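Local coordinates for probable transcriptional regulator, ArsR family protein (Rhodococcus sp. RHA1, PDB 3F6O) that probably acts as a DNA-binding transcription factor of the ArsR family, regulating gene expression through a winged helix-turn-helix domain, at residues D17-A22 with K39-A44. Numbering follows the deposited sequence.
Sequences DPTRRA and KPFDMA
Asp17 OD2 accepts a hydrogen bond from Arg20 N at 3.0 Å through its anti lone pair, capping the start of helix 18-28 just where Thr19 meets Phe41. An aspartate suits this N-cap because its short carboxylate can turn back to a backbone N-H of the first turn. Arg20 lays its guanidinium face over Asp17 CB, while its NE and NH2 bond to the carbonyls of Ala14 and Gln13. Across the contact, Thr19 CG2 stands almost squarely over the Phe41 ring, 3.8 Å from the centroid and 5° off the normal, a CH-pi contact. With CG2 anti to the backbone N of Thr19 and OG1 beside that N (chi1 -58°), this beta-branched residue offers a methyl to the ring and a hydroxyl to Met43. Pro40 CB covers the other face of the ring. Ala22, nearly one helical turn after Thr19, is small enough to bring its CB to the ring's edge, 3.6 Å from Phe41 CZ. Residues 39-44 lie in the turn of the helix-turn-helix, between helix 34-38 and helix 45-57, the probable DNA-recognition helix as in other ArsR proteins, and Phe41 packs this turn against helix 18-28. Cutting Phe41 back to an alanine would probably leave the Thr19 and Ala22 methyls without their aromatic partner and open a gap between helix and turn. Beside the ring, Thr19 and Met43 reach tip to tip, Met43 CE in van der Waals contact with Thr19 OG1 at 3.5 Å. The flexible methionine bends at its last torsion (chi3 76°) to place that methyl, and both residues also touch His51 of helix 45-57.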
ATOM      1  N   ASP A  17       7.857   0.772   2.463  1.00 19.77           N
ATOM      2  CA  ASP A  17       9.232   1.200   2.771  1.00 20.20           C
ATOM      3  C   ASP A  17       9.581   2.520   2.080  1.00 20.25           C
ATOM      4  O   ASP A  17       9.356   2.683   0.863  1.00 19.33           O
ATOM      5  CB  ASP A  17      10.222   0.102   2.367  1.00 20.26           C
ATOM      6  CG  ASP A  17      11.652   0.446   2.707  1.00 22.35           C
ATOM      7  OD1 ASP A  17      12.059   0.204   3.855  1.00 23.26           O
ATOM      8  OD2 ASP A  17      12.387   0.959   1.830  1.00 22.67           O
ATOM      9  N   PRO A  18      10.147   3.466   2.847  1.00 20.64           N
ATOM     10  CA  PRO A  18      10.459   4.770   2.279  1.00 21.23           C
ATOM     11  C   PRO A  18      11.594   4.762   1.236  1.00 20.59           C
ATOM     12  O   PRO A  18      11.587   5.602   0.311  1.00 21.12           O
ATOM     13  CB  PRO A  18      10.870   5.609   3.522  1.00 21.91           C
ATOM     14  CG  PRO A  18      11.385   4.601   4.502  1.00 22.71           C
ATOM     15  CD  PRO A  18      10.525   3.371   4.284  1.00 20.22           C
ATOM     16  N   THR A  19      12.563   3.862   1.391  1.00 19.92           N
ATOM     17  CA  THR A  19      13.621   3.705   0.392  1.00 18.96           C
ATOM     18  C   THR A  19      13.030   3.270  -0.952  1.00 18.72           C
ATOM     19  O   THR A  19      13.368   3.819  -2.023  1.00 17.16           O
ATOM     20  CB  THR A  19      14.693   2.680   0.816  1.00 19.61           C
ATOM     21  OG1 THR A  19      15.277   3.086   2.058  1.00 20.47           O
ATOM     22  CG2 THR A  19      15.809   2.614  -0.257  1.00 16.45           C
ATOM     23  N   ARG A  20      12.164   2.261  -0.890  1.00 17.50           N
ATOM     24  CA  ARG A  20      11.514   1.758  -2.092  1.00 16.80           C
ATOM     25  C   ARG A  20      10.640   2.822  -2.739  1.00 16.65           C
ATOM     26  O   ARG A  20      10.660   2.966  -3.954  1.00 15.38           O
ATOM     27  CB  ARG A  20      10.731   0.478  -1.796  1.00 16.09           C
ATOM     28  CG  ARG A  20      11.661  -0.673  -1.412  1.00 17.40           C
ATOM     29  CD  ARG A  20      10.921  -1.999  -1.449  1.00 16.83           C
ATOM     30  NE  ARG A  20       9.913  -2.217  -0.389  1.00 18.59           N
ATOM     31  CZ  ARG A  20      10.097  -2.923   0.733  1.00 23.12           C
ATOM     32  NH1 ARG A  20      11.312  -3.378   1.058  1.00 22.94           N
ATOM     33  NH2 ARG A  20       9.066  -3.158   1.563  1.00 18.16           N
ATOM     34  N   ARG A  21       9.869   3.571  -1.938  1.00 16.29           N
ATOM     35  CA  ARG A  21       9.061   4.669  -2.512  1.00 17.22           C
ATOM     36  C   ARG A  21       9.960   5.713  -3.181  1.00 16.65           C
ATOM     37  O   ARG A  21       9.621   6.210  -4.264  1.00 16.80           O
ATOM     38  CB  ARG A  21       8.134   5.329  -1.477  1.00 16.46           C
ATOM     39  CG  ARG A  21       6.960   4.437  -1.011  1.00 17.75           C
ATOM     40  CD  ARG A  21       5.892   5.243  -0.240  1.00 18.81           C
ATOM     41  NE  ARG A  21       6.500   6.112   0.780  1.00 19.11           N
ATOM     42  CZ  ARG A  21       6.783   5.718   2.011  1.00 21.84           C
ATOM     43  NH1 ARG A  21       6.477   4.480   2.389  1.00 23.32           N
ATOM     44  NH2 ARG A  21       7.339   6.561   2.887  1.00 22.81           N
ATOM     45  N   ALA A  22      11.112   6.014  -2.567  1.00 16.26           N
ATOM     46  CA  ALA A  22      12.076   6.979  -3.140  1.00 16.61           C
ATOM     47  C   ALA A  22      12.682   6.519  -4.470  1.00 17.07           C
ATOM     48  O   ALA A  22      12.891   7.305  -5.430  1.00 17.53           O
ATOM     49  CB  ALA A  22      13.190   7.273  -2.138  1.00 17.13           C
ATOM     50  N   LYS A  39      22.958   5.848  -4.541  1.00 23.94           N
ATOM     51  CA  LYS A  39      23.687   7.035  -4.021  1.00 25.57           C
ATOM     52  C   LYS A  39      23.020   7.806  -2.843  1.00 25.54           C
ATOM     53  O   LYS A  39      23.698   8.142  -1.875  1.00 27.09           O
ATOM     54  CB  LYS A  39      24.107   7.975  -5.171  1.00 25.11           C
ATOM     55  CG  LYS A  39      25.126   7.361  -6.129  1.00 26.00           C
ATOM     56  CD  LYS A  39      25.666   8.400  -7.100  1.00 27.45           C
ATOM     57  CE  LYS A  39      26.689   7.799  -8.034  1.00 30.80           C
ATOM     58  NZ  LYS A  39      27.403   8.898  -8.765  1.00 33.19           N
ATOM     59  N   PRO A  40      21.697   8.077  -2.900  1.00 26.01           N
ATOM     60  CA  PRO A  40      21.091   8.844  -1.794  1.00 25.77           C
ATOM     61  C   PRO A  40      21.024   8.123  -0.433  1.00 25.72           C
ATOM     62  O   PRO A  40      20.677   8.734   0.566  1.00 25.62           O
ATOM     63  CB  PRO A  40      19.656   9.127  -2.303  1.00 26.07           C
ATOM     64  CG  PRO A  40      19.693   8.852  -3.763  1.00 26.14           C
ATOM     65  CD  PRO A  40      20.707   7.780  -3.956  1.00 25.53           C
ATOM     66  N   PHE A  41      21.341   6.838  -0.388  1.00 25.28           N
ATOM     67  CA  PHE A  41      20.987   6.031   0.780  1.00 26.35           C
ATOM     68  C   PHE A  41      22.209   5.593   1.569  1.00 28.19           C
ATOM     69  O   PHE A  41      23.210   5.181   0.980  1.00 28.51           O
ATOM     70  CB  PHE A  41      20.094   4.847   0.356  1.00 24.78           C
ATOM     71  CG  PHE A  41      18.878   5.282  -0.429  1.00 22.99           C
ATOM     72  CD1 PHE A  41      17.835   5.963   0.197  1.00 21.96           C
ATOM     73  CD2 PHE A  41      18.788   5.033  -1.801  1.00 20.13           C
ATOM     74  CE1 PHE A  41      16.717   6.402  -0.539  1.00 21.84           C
ATOM     75  CE2 PHE A  41      17.684   5.465  -2.527  1.00 19.49           C
ATOM     76  CZ  PHE A  41      16.651   6.149  -1.882  1.00 21.76           C
ATOM     77  N   ASP A  42      22.155   5.739   2.896  1.00 30.31           N
ATOM     78  CA  ASP A  42      23.257   5.253   3.736  1.00 32.40           C
ATOM     79  C   ASP A  42      22.926   3.878   4.241  1.00 32.50           C
ATOM     80  O   ASP A  42      22.414   3.714   5.367  1.00 33.93           O
ATOM     81  CB  ASP A  42      23.525   6.169   4.927  1.00 34.05           C
ATOM     82  CG  ASP A  42      23.613   7.599   4.530  1.00 36.57           C
ATOM     83  OD1 ASP A  42      24.522   7.937   3.730  1.00 40.32           O
ATOM     84  OD2 ASP A  42      22.754   8.377   5.012  1.00 41.45           O
ATOM     85  N   MET A  43      23.146   2.906   3.367  1.00 31.00           N
ATOM     86  CA  MET A  43      23.061   1.500   3.692  1.00 29.36           C
ATOM     87  C   MET A  43      24.059   0.830   2.798  1.00 28.49           C
ATOM     88  O   MET A  43      24.464   1.381   1.774  1.00 27.63           O
ATOM     89  CB  MET A  43      21.643   0.927   3.495  1.00 29.60           C
ATOM     90  CG  MET A  43      21.061   0.982   2.073  1.00 29.17           C
ATOM     91  SD  MET A  43      19.345   0.384   2.010  1.00 27.98           S
ATOM     92  CE  MET A  43      18.439   1.768   2.708  1.00 28.52           C
ATOM     93  N   ALA A  44      24.478  -0.348   3.214  1.00 27.99           N
ATOM     94  CA  ALA A  44      25.397  -1.150   2.454  1.00 27.53           C
ATOM     95  C   ALA A  44      24.661  -1.683   1.225  1.00 27.10           C
ATOM     96  O   ALA A  44      23.429  -1.847   1.233  1.00 26.93           O
ATOM     97  CB  ALA A  44      25.927  -2.284   3.327  1.00 28.07           C
TER